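Local coordinates for SJCHGC06286 protein (Schistosoma japonicum, PDB 3QBR) that probably binds BH domains of other Bcl-2 family proteins and so probably regulates apoptosis, its membrane segment being absent from this chain, at residues 117-122 / 171-176; 21-26 / 51-56; 104-109 / 127-132; 16-21 / 152-157. All blocks are in the same frame, centred on the assembly; numbering follows the deposited sequence.

Interaction 1 (117-122 / 171-176); sequences LNWGRI and SGLIEF
Trp119 and Leu173 face each other with their CA atoms 7.0 Å apart, the closest backbone approach where the first turn of helix 119-137 meets the short helix 172-176. Into that gap goes the indole of Trp119. Its CG stands beside the backbone N and anti to the carbonyl carbon (chi1 -73°), which carries the ring across to the other segment. The six-membered end rests against the bare main chain of Gly172, with Trp119 CZ2 3.4 Å from Gly172 CA, while Leu173 N lies over the indole face. Across the benzo ring from CZ2, Leu173 crosses the indole at a slant, CD2 3.5 Å from Trp119 CE3. Phe176 meets the opposite end of the tryptophan side chain: its ring face lies over Trp119 CB, and Gly120 N approaches the same ring obliquely, 3.7 Å from Phe176 CZ. The five-membered ring of Trp119 and the phenyl ring of Phe176 are inclined by 42°, in neither a stack nor a T-shape. Asn118 caps the helix, OD1 accepting from Arg121 N at 3.2 Å. The sequence Asn-Trp-Gly-Arg is the BH1 signature of the Bcl-2 family, and segment 171-176 probably belongs to the end of the BH2 region. Outside the contact, Arg121 forms a salt bridge, and Asn118 ND2 a hydrogen bond, with acidic side chains of another protein's chain, as expected for a bound BH3 helix. No hydrogen bond joins the two segments; the chemistry thus divides BH1, its tryptophan giving apolar cohesion with the probable BH2, its asparagine and arginine reaching the partner.

Interaction 2 (21-26 / 51-56); sequences TSTLCH and DLTCVP
Thr23 OG1 is gripped from two directions: it bonds to Leu19 O one turn back in its own helix, and it accepts a weak hydrogen bond from Thr53 N, 3.4 Å away with an N-H...O angle of 140°. The torsion explains both. With OG1 beside the backbone N (chi1 -60°), the hydroxyl can reach back to the preceding turn while still facing the passing chain, and CG2 is left to approach the apolar part of the loop. That methyl comes 4.0 Å from Val55 CG2, the two side chains sliding past each other in opposite directions, and also meets Thr53 O at 3.6 Å. Val55 offers its other methyl, CG1, to Leu24 CG at a looser 4.4 Å. Further along, Leu52 spreads over the same helix surface: Leu52 CD2 sits 3.9 Å from His26 CD2, the two side chains crossing at about a right angle. A water adds a second polar link, 2.9 Å from Ser22 OG and donating to Asp51 O. The loop is the connection between helices 35-48 and 58-79, laid in extended form across helix 17-31. Cys54, whose CB is directed away from that helix, has been seen in an interchain disulfide of this protein, so a cysteine able to pair between chains sits among neighbours that are held to the domain. Chemically, the loop is retained by a weak backbone-to-hydroxyl bond, one bridging water and scattered methyl contacts, consistent with a partly buried seam whose one direct polar bond is weak.

Interaction 3 (104-109 / 127-132); sequences IFYLEI and AFLRIL
Tyr106 and Phe128, which give up the most surface here, meet with the edge of the tyrosine: Tyr106 CE1 lies 4.3 Å from Phe128 CD2, which is near the plane of the tyrosine ring. Because CG of Tyr106 is anti to the backbone N (chi1 -167°), the ring extends from helix 99-113 deep between the side chains of helix 119-137. There it runs past Leu132, whose CD1 is 3.9 Å from Tyr106 CE1, and its hydroxyl passes Leu129, with Tyr106 OH 3.8 Å from Leu129 CD1. The polar end of so buried a ring needs a partner, and Thr152 OG1 of helix 142-159 supplies it through a hydrogen bond. The short segments run nearly antiparallel, at 158°, but their axes stay 12.8 Å apart, wide enough that large side chains have to fill the distance. In the Bcl-2 fold, a long central apolar helix is wrapped by others, and a hydrophobic groove on the surface receives a BH3 helix; helix 119-137 plays that central part and helix 99-113 borders the groove. Ile109 occupies the groove side of the contact. Its CD1 reaches the phenyl ring of Phe128 obliquely, 3.9 Å from CE2, while its CG2 comes to 4.0 Å from the same Phe128 CE2, so both branches of the isoleucine bear on one corner of the ring. The two side chains cross at about a right angle. Apolar side chains of another protein's chain pack against both Ile109 and Phe128, and Glu108 on the same helix hydrogen-bonds to a polar side chain of that chain.

Interaction 4 (16-21 / 152-157); sequences DFRLQT and TSQYSD
A salt bridge beside a helix-helix crossing joins Arg18 to Asp157, where the start of helix 17-31 passes over helix 142-159 of the Bcl-2 fold at 136°. Arg18 NH1 stands 3.2 Å from Asp157 OD2. The arginine leaves its helix extended and then bends at chi3 (46°), bringing the guanidinium round to the acid with its plane almost perpendicular to the carboxylate. Nearer the backbone, Arg18 CB lies 3.8 Å from Asp157 CG, and Arg18 CG rests near Ser153 O, also at 3.8 Å. The other carboxylate oxygen, Asp157 OD1, comes to the edge of the Phe17 ring, 3.5 Å from CD2 and close to the ring plane, a position that would suit the slightly positive aryl hydrogens; it also has a long, weak ion pair with Lys161. One turn further along helix 17-31, Thr21 OG1 approaches Ser153 CA at 3.8 Å. The helix start is itself secured by an Asx motif, Asp16 OD2 accepting from Leu19 N at 2.8 Å. Phe17 also meets Trp170 with the rings nearly parallel and touches Ile164 of helix 161-165, while Thr152 and Ser156 pack on Met125 of helix 119-137, placing helix 142-159 between the N-terminal helix and the central one.

Overall arrangement
Interactions 1 and 3 are the buried contacts and 2 and 4 the partly exposed ones, and the chemistry follows. The buried pair both use helix 119-137, and neither has a hydrogen bond between its segments: aromatic rings and branched aliphatic side chains do the work, beside residues that meet another protein's chain. Interactions 2 and 4 share Thr21 and helix 17-31, their centres 9 Å apart; one relies on a weak bond and a water, the other on a salt bridge. Interaction 2 is nested within the chain loop that interaction 4 closes, as is interaction 3. Interaction 3 touches interaction 4 through a hydroxyl pair, but interaction 2 through apolar packing of Cys25 on Leu129.

Interaction 1 (117-122 / 171-176)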
loop_
_atom_site.group_PDB
_atom_site.type_symbol
_atom_site.label_atom_id
_atom_site.label_comp_id
_atom_site.label_asym_id
_atom_site.label_seq_id
_atom_site.Cartn_x
_atom_site.Cartn_y
_atom_site.Cartn_z
ATOM N N LEU A 117 6.784 2.536 -13.953
ATOM C CA LEU A 117 6.323 3.478 -12.949
ATOM C C LEU A 117 5.275 4.409 -13.513
ATOM O O LEU A 117 5.437 4.970 -14.592
ATOM C CB LEU A 117 7.479 4.337 -12.433
ATOM C CG LEU A 117 8.710 3.585 -11.964
ATOM C CD1 LEU A 117 9.667 4.513 -11.277
ATOM C CD2 LEU A 117 8.282 2.470 -11.065
ATOM N N ASN A 118 4.209 4.591 -12.748
ATOM C CA ASN A 118 3.271 5.693 -12.945
ATOM C C ASN A 118 2.388 5.757 -11.692
ATOM O O ASN A 118 2.428 4.839 -10.866
ATOM C CB ASN A 118 2.427 5.483 -14.209
ATOM C CG ASN A 118 1.749 4.116 -14.238
ATOM O OD1 ASN A 118 0.808 3.861 -13.485
ATOM N ND2 ASN A 118 2.226 3.233 -15.112
ATOM N N TRP A 119 1.605 6.825 -11.559
ATOM C CA TRP A 119 0.701 6.989 -10.425
ATOM C C TRP A 119 -0.224 5.796 -10.169
ATOM O O TRP A 119 -0.311 5.317 -9.031
ATOM C CB TRP A 119 -0.108 8.280 -10.552
ATOM C CG TRP A 119 0.727 9.482 -10.291
ATOM C CD1 TRP A 119 0.892 10.564 -11.104
ATOM C CD2 TRP A 119 1.541 9.718 -9.141
ATOM N NE1 TRP A 119 1.746 11.473 -10.521
ATOM C CE2 TRP A 119 2.165 10.972 -9.307
ATOM C CE3 TRP A 119 1.801 8.994 -7.979
ATOM C CZ2 TRP A 119 3.026 11.530 -8.362
ATOM C CZ3 TRP A 119 2.666 9.543 -7.033
ATOM C CH2 TRP A 119 3.266 10.802 -7.232
ATOM N N GLY A 120 -0.901 5.312 -11.211
ATOM C CA GLY A 120 -1.840 4.217 -11.051
ATOM C C GLY A 120 -1.255 2.985 -10.365
ATOM O O GLY A 120 -1.928 2.307 -9.590
ATOM N N ARG A 121 -0.001 2.684 -10.665
ATOM C CA ARG A 121 0.671 1.540 -10.079
ATOM C C ARG A 121 1.045 1.809 -8.621
ATOM O O ARG A 121 1.129 0.874 -7.806
ATOM C CB ARG A 121 1.937 1.194 -10.881
ATOM C CG ARG A 121 1.674 0.383 -12.138
ATOM C CD ARG A 121 2.851 0.450 -13.144
ATOM N NE ARG A 121 2.451 -0.156 -14.407
ATOM C CZ ARG A 121 2.891 -1.323 -14.863
ATOM N NH1 ARG A 121 3.804 -2.015 -14.190
ATOM N NH2 ARG A 121 2.413 -1.790 -16.010
ATOM N N ILE A 122 1.291 3.080 -8.300
ATOM C CA ILE A 122 1.613 3.441 -6.925
ATOM C C ILE A 122 0.357 3.266 -6.048
ATOM O O ILE A 122 0.387 2.574 -5.021
ATOM C CB ILE A 122 2.264 4.850 -6.857
ATOM C CG1 ILE A 122 3.717 4.759 -7.334
ATOM C CG2 ILE A 122 2.217 5.416 -5.458
ATOM C CD1 ILE A 122 4.328 6.096 -7.763
ATOM N N SER A 171 2.627 14.838 -3.617
ATOM C CA SER A 171 1.480 15.679 -3.967
ATOM C C SER A 171 1.033 15.490 -5.399
ATOM O O SER A 171 -0.022 15.971 -5.768
ATOM C CB SER A 171 1.792 17.157 -3.746
ATOM O OG SER A 171 2.097 17.408 -2.397
ATOM N N GLY A 172 1.850 14.818 -6.208
ATOM C CA GLY A 172 1.460 14.448 -7.558
ATOM C C GLY A 172 0.070 13.842 -7.555
ATOM O O GLY A 172 -0.771 14.132 -8.423
ATOM N N LEU A 173 -0.175 13.015 -6.546
ATOM C CA LEU A 173 -1.445 12.313 -6.409
ATOM C C LEU A 173 -2.657 13.268 -6.464
ATOM O O LEU A 173 -3.706 12.948 -7.036
ATOM C CB LEU A 173 -1.436 11.482 -5.115
ATOM C CG LEU A 173 -0.468 10.299 -5.117
ATOM C CD1 LEU A 173 -0.147 9.878 -3.699
ATOM C CD2 LEU A 173 -1.015 9.116 -5.958
ATOM N N ILE A 174 -2.507 14.439 -5.862
ATOM C CA ILE A 174 -3.613 15.372 -5.787
ATOM C C ILE A 174 -4.096 15.688 -7.203
ATOM O O ILE A 174 -5.244 15.415 -7.564
ATOM C CB ILE A 174 -3.208 16.641 -5.040
ATOM C CG1 ILE A 174 -2.844 16.288 -3.592
ATOM C CG2 ILE A 174 -4.332 17.658 -5.100
ATOM C CD1 ILE A 174 -2.274 17.434 -2.803
ATOM N N GLU A 175 -3.198 16.221 -8.019
ATOM C CA GLU A 175 -3.517 16.509 -9.409
ATOM C C GLU A 175 -3.834 15.245 -10.214
ATOM O O GLU A 175 -4.795 15.226 -10.967
ATOM C CB GLU A 175 -2.367 17.269 -10.055
ATOM C CG GLU A 175 -2.756 18.077 -11.274
ATOM C CD GLU A 175 -1.620 18.992 -11.730
ATOM O OE1 GLU A 175 -1.770 19.678 -12.768
ATOM O OE2 GLU A 175 -0.570 19.023 -11.045
ATOM N N PHE A 176 -3.035 14.195 -10.065
ATOM C CA PHE A 176 -3.307 12.951 -10.786
ATOM C C PHE A 176 -4.787 12.603 -10.730
ATOM O O PHE A 176 -5.357 12.061 -11.682
ATOM C CB PHE A 176 -2.495 11.794 -10.208
ATOM C CG PHE A 176 -2.784 10.464 -10.856
ATOM C CD1 PHE A 176 -2.495 10.248 -12.198
ATOM C CD2 PHE A 176 -3.349 9.424 -10.124
ATOM C CE1 PHE A 176 -2.769 9.012 -12.801
ATOM C CE2 PHE A 176 -3.615 8.181 -10.718
ATOM C CZ PHE A 176 -3.331 7.979 -12.061
#

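Interaction 2 (21-26 / 51-56)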
loop_
_atom_site.group_PDB
_atom_site.type_symbol
_atom_site.label_atom_id
_atom_site.label_comp_id
_atom_site.label_asym_id
_atom_site.label_seq_id
_atom_site.Cartn_x
_atom_site.Cartn_y
_atom_site.Cartn_z
ATOM N N THR A 21 7.152 9.107 3.533
ATOM C CA THR A 21 6.308 8.091 2.901
ATOM C C THR A 21 5.736 7.128 3.934
ATOM O O THR A 21 4.593 6.677 3.840
ATOM C CB THR A 21 7.016 7.302 1.763
ATOM O OG1 THR A 21 7.613 6.129 2.295
ATOM C CG2 THR A 21 8.074 8.136 1.085
ATOM N N SER A 22 6.539 6.820 4.928
ATOM C CA SER A 22 6.077 6.041 6.070
ATOM C C SER A 22 4.824 6.656 6.734
ATOM O O SER A 22 3.808 5.980 6.935
ATOM C CB SER A 22 7.232 5.893 7.078
ATOM O OG SER A 22 6.819 5.184 8.220
ATOM N N THR A 23 4.898 7.946 7.050
ATOM C CA THR A 23 3.794 8.654 7.697
ATOM C C THR A 23 2.515 8.602 6.856
ATOM O O THR A 23 1.403 8.551 7.395
ATOM C CB THR A 23 4.164 10.140 8.002
ATOM O OG1 THR A 23 5.297 10.210 8.879
ATOM C CG2 THR A 23 2.997 10.857 8.624
ATOM N N LEU A 24 2.669 8.617 5.532
ATOM C CA LEU A 24 1.499 8.554 4.651
ATOM C C LEU A 24 0.816 7.204 4.739
ATOM O O LEU A 24 -0.415 7.123 4.721
ATOM C CB LEU A 24 1.882 8.812 3.213
ATOM C CG LEU A 24 1.532 10.179 2.660
ATOM C CD1 LEU A 24 2.017 10.233 1.203
ATOM C CD2 LEU A 24 0.021 10.429 2.780
ATOM N N CYS A 25 1.619 6.145 4.833
ATOM C CA CYS A 25 1.055 4.811 4.951
ATOM C C CYS A 25 0.226 4.672 6.195
ATOM O O CYS A 25 -0.931 4.259 6.099
ATOM C CB CYS A 25 2.130 3.735 4.948
ATOM S SG CYS A 25 2.889 3.624 3.368
ATOM N N HIS A 26 0.822 4.991 7.354
ATOM C CA HIS A 26 0.062 5.037 8.619
ATOM C C HIS A 26 -1.269 5.820 8.505
ATOM O O HIS A 26 -2.346 5.260 8.711
ATOM C CB HIS A 26 0.929 5.553 9.772
ATOM C CG HIS A 26 2.070 4.650 10.115
ATOM N ND1 HIS A 26 1.888 3.377 10.611
ATOM C CD2 HIS A 26 3.408 4.828 10.031
ATOM C CE1 HIS A 26 3.063 2.809 10.817
ATOM N NE2 HIS A 26 4.002 3.671 10.476
ATOM N N ASP A 51 8.522 7.152 14.805
ATOM C CA ASP A 51 8.629 8.540 14.387
ATOM C C ASP A 51 7.655 8.893 13.251
ATOM O O ASP A 51 7.380 8.084 12.362
ATOM C CB ASP A 51 10.084 8.860 13.995
ATOM C CG ASP A 51 10.435 10.332 14.181
ATOM O OD1 ASP A 51 9.618 11.088 14.755
ATOM O OD2 ASP A 51 11.533 10.737 13.752
ATOM N N LEU A 52 7.130 10.110 13.314
ATOM C CA LEU A 52 6.285 10.663 12.269
ATOM C C LEU A 52 6.630 12.147 12.059
ATOM O O LEU A 52 6.813 12.909 13.027
ATOM C CB LEU A 52 4.808 10.506 12.635
ATOM C CG LEU A 52 4.380 9.094 13.064
ATOM C CD1 LEU A 52 3.123 9.146 13.946
ATOM C CD2 LEU A 52 4.192 8.156 11.839
ATOM N N THR A 53 6.744 12.551 10.798
ATOM C CA THR A 53 6.809 13.965 10.489
ATOM C C THR A 53 5.448 14.451 10.057
ATOM O O THR A 53 4.444 13.755 10.168
ATOM C CB THR A 53 7.790 14.266 9.362
ATOM O OG1 THR A 53 7.322 13.648 8.161
ATOM C CG2 THR A 53 9.157 13.728 9.712
ATOM N N CYS A 54 5.435 15.670 9.564
ATOM C CA CYS A 54 4.243 16.260 9.017
ATOM C C CYS A 54 4.454 16.267 7.509
ATOM O O CYS A 54 5.479 16.741 7.016
ATOM C CB CYS A 54 4.062 17.677 9.589
ATOM S SG CYS A 54 3.138 18.858 8.570
ATOM N N VAL A 55 3.487 15.725 6.781
ATOM C CA VAL A 55 3.562 15.661 5.322
ATOM C C VAL A 55 2.875 16.874 4.715
ATOM O O VAL A 55 1.758 17.216 5.104
ATOM C CB VAL A 55 2.903 14.366 4.780
ATOM C CG1 VAL A 55 2.902 14.352 3.247
ATOM C CG2 VAL A 55 3.612 13.128 5.356
ATOM N N PRO A 56 3.553 17.551 3.775
ATOM C CA PRO A 56 2.932 18.734 3.167
ATOM C C PRO A 56 1.753 18.352 2.277
ATOM O O PRO A 56 1.902 17.515 1.390
ATOM C CB PRO A 56 4.064 19.351 2.340
ATOM C CG PRO A 56 5.321 18.750 2.888
ATOM C CD PRO A 56 4.979 17.409 3.427
HETATM O O HOH W 1 8.630 6.263 10.268
#

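Interaction 3 (104-109 / 127-132)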
loop_
_atom_site.group_PDB
_atom_site.type_symbol
_atom_site.label_atom_id
_atom_site.label_comp_id
_atom_site.label_asym_id
_atom_site.label_seq_id
_atom_site.Cartn_x
_atom_site.Cartn_y
_atom_site.Cartn_z
ATOM N N ILE A 104 10.166 -11.255 1.507
ATOM C CA ILE A 104 10.489 -11.833 0.204
ATOM C C ILE A 104 9.341 -11.780 -0.816
ATOM O O ILE A 104 9.479 -11.224 -1.915
ATOM C CB ILE A 104 10.907 -13.311 0.343
ATOM C CG1 ILE A 104 12.123 -13.457 1.268
ATOM C CG2 ILE A 104 11.153 -13.914 -1.029
ATOM C CD1 ILE A 104 12.933 -12.208 1.398
ATOM N N PHE A 105 8.213 -12.382 -0.469
ATOM C CA PHE A 105 7.114 -12.399 -1.410
ATOM C C PHE A 105 6.615 -11.010 -1.675
ATOM O O PHE A 105 6.365 -10.656 -2.829
ATOM C CB PHE A 105 5.986 -13.273 -0.918
ATOM C CG PHE A 105 6.404 -14.672 -0.662
ATOM C CD1 PHE A 105 7.455 -15.220 -1.381
ATOM C CD2 PHE A 105 5.754 -15.450 0.284
ATOM C CE1 PHE A 105 7.866 -16.518 -1.158
ATOM C CE2 PHE A 105 6.152 -16.752 0.509
ATOM C CZ PHE A 105 7.213 -17.289 -0.212
ATOM N N TYR A 106 6.467 -10.225 -0.606
ATOM C CA TYR A 106 6.064 -8.826 -0.745
ATOM C C TYR A 106 6.997 -8.136 -1.719
ATOM O O TYR A 106 6.553 -7.478 -2.662
ATOM C CB TYR A 106 6.070 -8.065 0.602
ATOM C CG TYR A 106 5.355 -6.736 0.501
ATOM C CD1 TYR A 106 4.037 -6.685 0.077
ATOM C CD2 TYR A 106 5.995 -5.546 0.788
ATOM C CE1 TYR A 106 3.367 -5.495 -0.053
ATOM C CE2 TYR A 106 5.321 -4.326 0.680
ATOM C CZ TYR A 106 4.008 -4.319 0.251
ATOM O OH TYR A 106 3.303 -3.149 0.108
ATOM N N LEU A 107 8.295 -8.291 -1.482
ATOM C CA LEU A 107 9.289 -7.669 -2.339
ATOM C C LEU A 107 9.175 -8.118 -3.806
ATOM O O LEU A 107 9.312 -7.299 -4.725
ATOM C CB LEU A 107 10.690 -7.876 -1.771
ATOM C CG LEU A 107 10.943 -6.879 -0.642
ATOM C CD1 LEU A 107 12.382 -6.902 -0.177
ATOM C CD2 LEU A 107 10.550 -5.464 -1.096
ATOM N N GLU A 108 8.897 -9.403 -4.015
ATOM C CA GLU A 108 8.717 -9.926 -5.357
ATOM C C GLU A 108 7.455 -9.348 -6.006
ATOM O O GLU A 108 7.420 -9.101 -7.214
ATOM C CB GLU A 108 8.629 -11.458 -5.331
ATOM C CG GLU A 108 9.956 -12.184 -5.084
ATOM C CD GLU A 108 9.811 -13.716 -5.078
ATOM O OE1 GLU A 108 8.720 -14.240 -5.410
ATOM O OE2 GLU A 108 10.799 -14.398 -4.736
ATOM N N ILE A 109 6.408 -9.159 -5.210
ATOM C CA ILE A 109 5.167 -8.595 -5.729
ATOM C C ILE A 109 5.326 -7.124 -6.130
ATOM O O ILE A 109 4.767 -6.680 -7.134
ATOM C CB ILE A 109 4.040 -8.686 -4.704
ATOM C CG1 ILE A 109 3.802 -10.139 -4.307
ATOM C CG2 ILE A 109 2.770 -8.045 -5.258
ATOM C CD1 ILE A 109 2.496 -10.357 -3.610
ATOM N N ALA A 127 -3.373 0.244 -2.127
ATOM C CA ALA A 127 -4.638 -0.477 -1.998
ATOM C C ALA A 127 -4.366 -1.915 -1.561
ATOM O O ALA A 127 -5.098 -2.494 -0.727
ATOM C CB ALA A 127 -5.433 -0.427 -3.277
ATOM N N PHE A 128 -3.275 -2.464 -2.092
ATOM C CA PHE A 128 -2.869 -3.817 -1.766
ATOM C C PHE A 128 -2.313 -3.947 -0.363
ATOM O O PHE A 128 -2.646 -4.891 0.355
ATOM C CB PHE A 128 -1.808 -4.298 -2.741
ATOM C CG PHE A 128 -1.467 -5.759 -2.609
ATOM C CD1 PHE A 128 -2.435 -6.731 -2.785
ATOM C CD2 PHE A 128 -0.168 -6.156 -2.375
ATOM C CE1 PHE A 128 -2.104 -8.086 -2.692
ATOM C CE2 PHE A 128 0.172 -7.508 -2.298
ATOM C CZ PHE A 128 -0.799 -8.466 -2.448
ATOM N N LEU A 129 -1.421 -3.034 0.004
ATOM C CA LEU A 129 -0.880 -2.987 1.373
ATOM C C LEU A 129 -2.022 -2.917 2.406
ATOM O O LEU A 129 -2.005 -3.623 3.410
ATOM C CB LEU A 129 0.068 -1.800 1.521
ATOM C CG LEU A 129 0.623 -1.424 2.895
ATOM C CD1 LEU A 129 1.679 -2.428 3.423
ATOM C CD2 LEU A 129 1.194 -0.002 2.800
ATOM N N ARG A 130 -3.034 -2.103 2.118
ATOM C CA ARG A 130 -4.246 -2.032 2.946
ATOM C C ARG A 130 -4.902 -3.392 3.132
ATOM O O ARG A 130 -5.295 -3.773 4.239
ATOM C CB ARG A 130 -5.268 -1.102 2.301
ATOM C CG ARG A 130 -6.407 -0.771 3.200
ATOM C CD ARG A 130 -7.421 0.146 2.522
ATOM N NE ARG A 130 -8.413 -0.705 1.890
ATOM C CZ ARG A 130 -9.641 -0.892 2.350
ATOM N NH1 ARG A 130 -10.058 -0.241 3.426
ATOM N NH2 ARG A 130 -10.460 -1.713 1.713
ATOM N N ILE A 131 -5.023 -4.109 2.022
ATOM C CA ILE A 131 -5.721 -5.380 1.975
ATOM C C ILE A 131 -4.967 -6.399 2.814
ATOM O O ILE A 131 -5.562 -7.119 3.608
ATOM C CB ILE A 131 -5.900 -5.831 0.500
ATOM C CG1 ILE A 131 -7.164 -5.197 -0.073
ATOM C CG2 ILE A 131 -5.925 -7.348 0.375
ATOM C CD1 ILE A 131 -7.128 -5.008 -1.577
ATOM N N LEU A 132 -3.652 -6.425 2.661
ATOM C CA LEU A 132 -2.802 -7.285 3.472
ATOM C C LEU A 132 -2.918 -6.959 4.947
ATOM O O LEU A 132 -3.084 -7.862 5.772
ATOM C CB LEU A 132 -1.338 -7.145 3.048
ATOM C CG LEU A 132 -1.016 -7.623 1.624
ATOM C CD1 LEU A 132 0.471 -7.677 1.348
ATOM C CD2 LEU A 132 -1.608 -8.997 1.411
#

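Interaction 4 (16-21 / 152-157)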
loop_
_atom_site.group_PDB
_atom_site.type_symbol
_atom_site.label_atom_id
_atom_site.label_comp_id
_atom_site.label_asym_id
_atom_site.label_seq_id
_atom_site.Cartn_x
_atom_site.Cartn_y
_atom_site.Cartn_z
ATOM N N ASP A 16 12.763 14.322 4.914
ATOM C CA ASP A 16 13.307 13.040 4.494
ATOM C C ASP A 16 12.220 12.177 3.863
ATOM O O ASP A 16 11.147 12.013 4.442
ATOM C CB ASP A 16 13.886 12.298 5.680
ATOM C CG ASP A 16 14.151 10.859 5.363
ATOM O OD1 ASP A 16 15.116 10.591 4.620
ATOM O OD2 ASP A 16 13.389 9.998 5.839
ATOM N N PHE A 17 12.505 11.604 2.694
ATOM C CA PHE A 17 11.460 10.975 1.885
ATOM C C PHE A 17 10.969 9.674 2.510
ATOM O O PHE A 17 9.770 9.432 2.586
ATOM C CB PHE A 17 11.924 10.771 0.428
ATOM C CG PHE A 17 10.879 10.149 -0.473
ATOM C CD1 PHE A 17 9.957 10.942 -1.145
ATOM C CD2 PHE A 17 10.840 8.771 -0.667
ATOM C CE1 PHE A 17 8.983 10.365 -1.989
ATOM C CE2 PHE A 17 9.882 8.178 -1.506
ATOM C CZ PHE A 17 8.950 8.973 -2.163
ATOM N N ARG A 18 11.886 8.846 2.985
ATOM C CA ARG A 18 11.469 7.597 3.599
ATOM C C ARG A 18 10.566 7.824 4.788
ATOM O O ARG A 18 9.696 7.009 5.064
ATOM C CB ARG A 18 12.651 6.761 4.061
ATOM C CG ARG A 18 12.214 5.386 4.539
ATOM C CD ARG A 18 13.369 4.533 5.027
ATOM N NE ARG A 18 14.239 5.306 5.903
ATOM C CZ ARG A 18 15.430 5.772 5.540
ATOM N NH1 ARG A 18 15.894 5.514 4.323
ATOM N NH2 ARG A 18 16.156 6.488 6.395
ATOM N N LEU A 19 10.781 8.914 5.514
ATOM C CA LEU A 19 10.027 9.163 6.742
ATOM C C LEU A 19 8.665 9.753 6.407
ATOM O O LEU A 19 7.640 9.426 7.008
ATOM C CB LEU A 19 10.796 10.140 7.610
ATOM C CG LEU A 19 10.132 10.443 8.947
ATOM C CD1 LEU A 19 9.795 9.154 9.705
ATOM C CD2 LEU A 19 11.047 11.334 9.756
ATOM N N GLN A 20 8.679 10.650 5.436
ATOM C CA GLN A 20 7.463 11.168 4.857
ATOM C C GLN A 20 6.593 10.006 4.344
ATOM O O GLN A 20 5.424 9.902 4.711
ATOM C CB GLN A 20 7.823 12.144 3.738
ATOM C CG GLN A 20 6.711 13.052 3.263
ATOM C CD GLN A 20 7.180 14.007 2.167
ATOM O OE1 GLN A 20 8.199 14.685 2.318
ATOM N NE2 GLN A 20 6.434 14.066 1.063
ATOM N N THR A 21 7.152 9.107 3.533
ATOM C CA THR A 21 6.308 8.091 2.901
ATOM C C THR A 21 5.736 7.128 3.934
ATOM O O THR A 21 4.593 6.677 3.840
ATOM C CB THR A 21 7.016 7.302 1.763
ATOM O OG1 THR A 21 7.613 6.129 2.295
ATOM C CG2 THR A 21 8.074 8.136 1.085
ATOM N N THR A 152 7.406 -1.384 2.575
ATOM C CA THR A 152 6.874 -0.385 1.647
ATOM C C THR A 152 7.679 0.942 1.684
ATOM O O THR A 152 7.979 1.530 0.643
ATOM C CB THR A 152 5.415 -0.109 1.943
ATOM O OG1 THR A 152 4.733 -1.351 2.058
ATOM C CG2 THR A 152 4.775 0.738 0.847
ATOM N N SER A 153 8.048 1.397 2.881
ATOM C CA SER A 153 8.804 2.645 3.034
ATOM C C SER A 153 10.201 2.606 2.441
ATOM O O SER A 153 10.572 3.534 1.718
ATOM C CB SER A 153 8.905 3.063 4.507
ATOM O OG SER A 153 7.644 3.494 4.994
ATOM N N GLN A 154 10.981 1.568 2.767
ATOM C CA GLN A 154 12.318 1.410 2.178
ATOM C C GLN A 154 12.253 1.303 0.653
ATOM O O GLN A 154 12.974 1.994 -0.052
ATOM C CB GLN A 154 13.037 0.173 2.717
ATOM C CG GLN A 154 13.463 0.255 4.153
ATOM C CD GLN A 154 13.492 -1.117 4.806
ATOM O OE1 GLN A 154 13.407 -2.146 4.126
ATOM N NE2 GLN A 154 13.601 -1.141 6.130
ATOM N N TYR A 155 11.377 0.432 0.162
ATOM C CA TYR A 155 11.269 0.142 -1.260
ATOM C C TYR A 155 10.952 1.413 -1.995
ATOM O O TYR A 155 11.528 1.689 -3.055
ATOM C CB TYR A 155 10.183 -0.908 -1.539
ATOM C CG TYR A 155 10.126 -1.329 -2.992
ATOM C CD1 TYR A 155 9.319 -0.656 -3.906
ATOM C CD2 TYR A 155 10.908 -2.388 -3.457
ATOM C CE1 TYR A 155 9.282 -1.032 -5.251
ATOM C CE2 TYR A 155 10.872 -2.787 -4.784
ATOM C CZ TYR A 155 10.061 -2.106 -5.686
ATOM O OH TYR A 155 10.032 -2.513 -7.013
ATOM N N SER A 156 10.038 2.188 -1.428
ATOM C CA SER A 156 9.701 3.496 -1.988
ATOM C C SER A 156 10.908 4.420 -2.129
ATOM O O SER A 156 11.019 5.178 -3.094
ATOM C CB SER A 156 8.653 4.194 -1.120
ATOM O OG SER A 156 7.347 3.900 -1.580
ATOM N N ASP A 157 11.796 4.355 -1.146
ATOM C CA ASP A 157 12.907 5.290 -1.055
ATOM C C ASP A 157 14.000 4.825 -2.005
ATOM O O ASP A 157 14.829 5.601 -2.467
ATOM C CB ASP A 157 13.416 5.331 0.388
ATOM C CG ASP A 157 14.370 6.489 0.655
ATOM O OD1 ASP A 157 14.062 7.636 0.248
ATOM O OD2 ASP A 157 15.420 6.250 1.293
#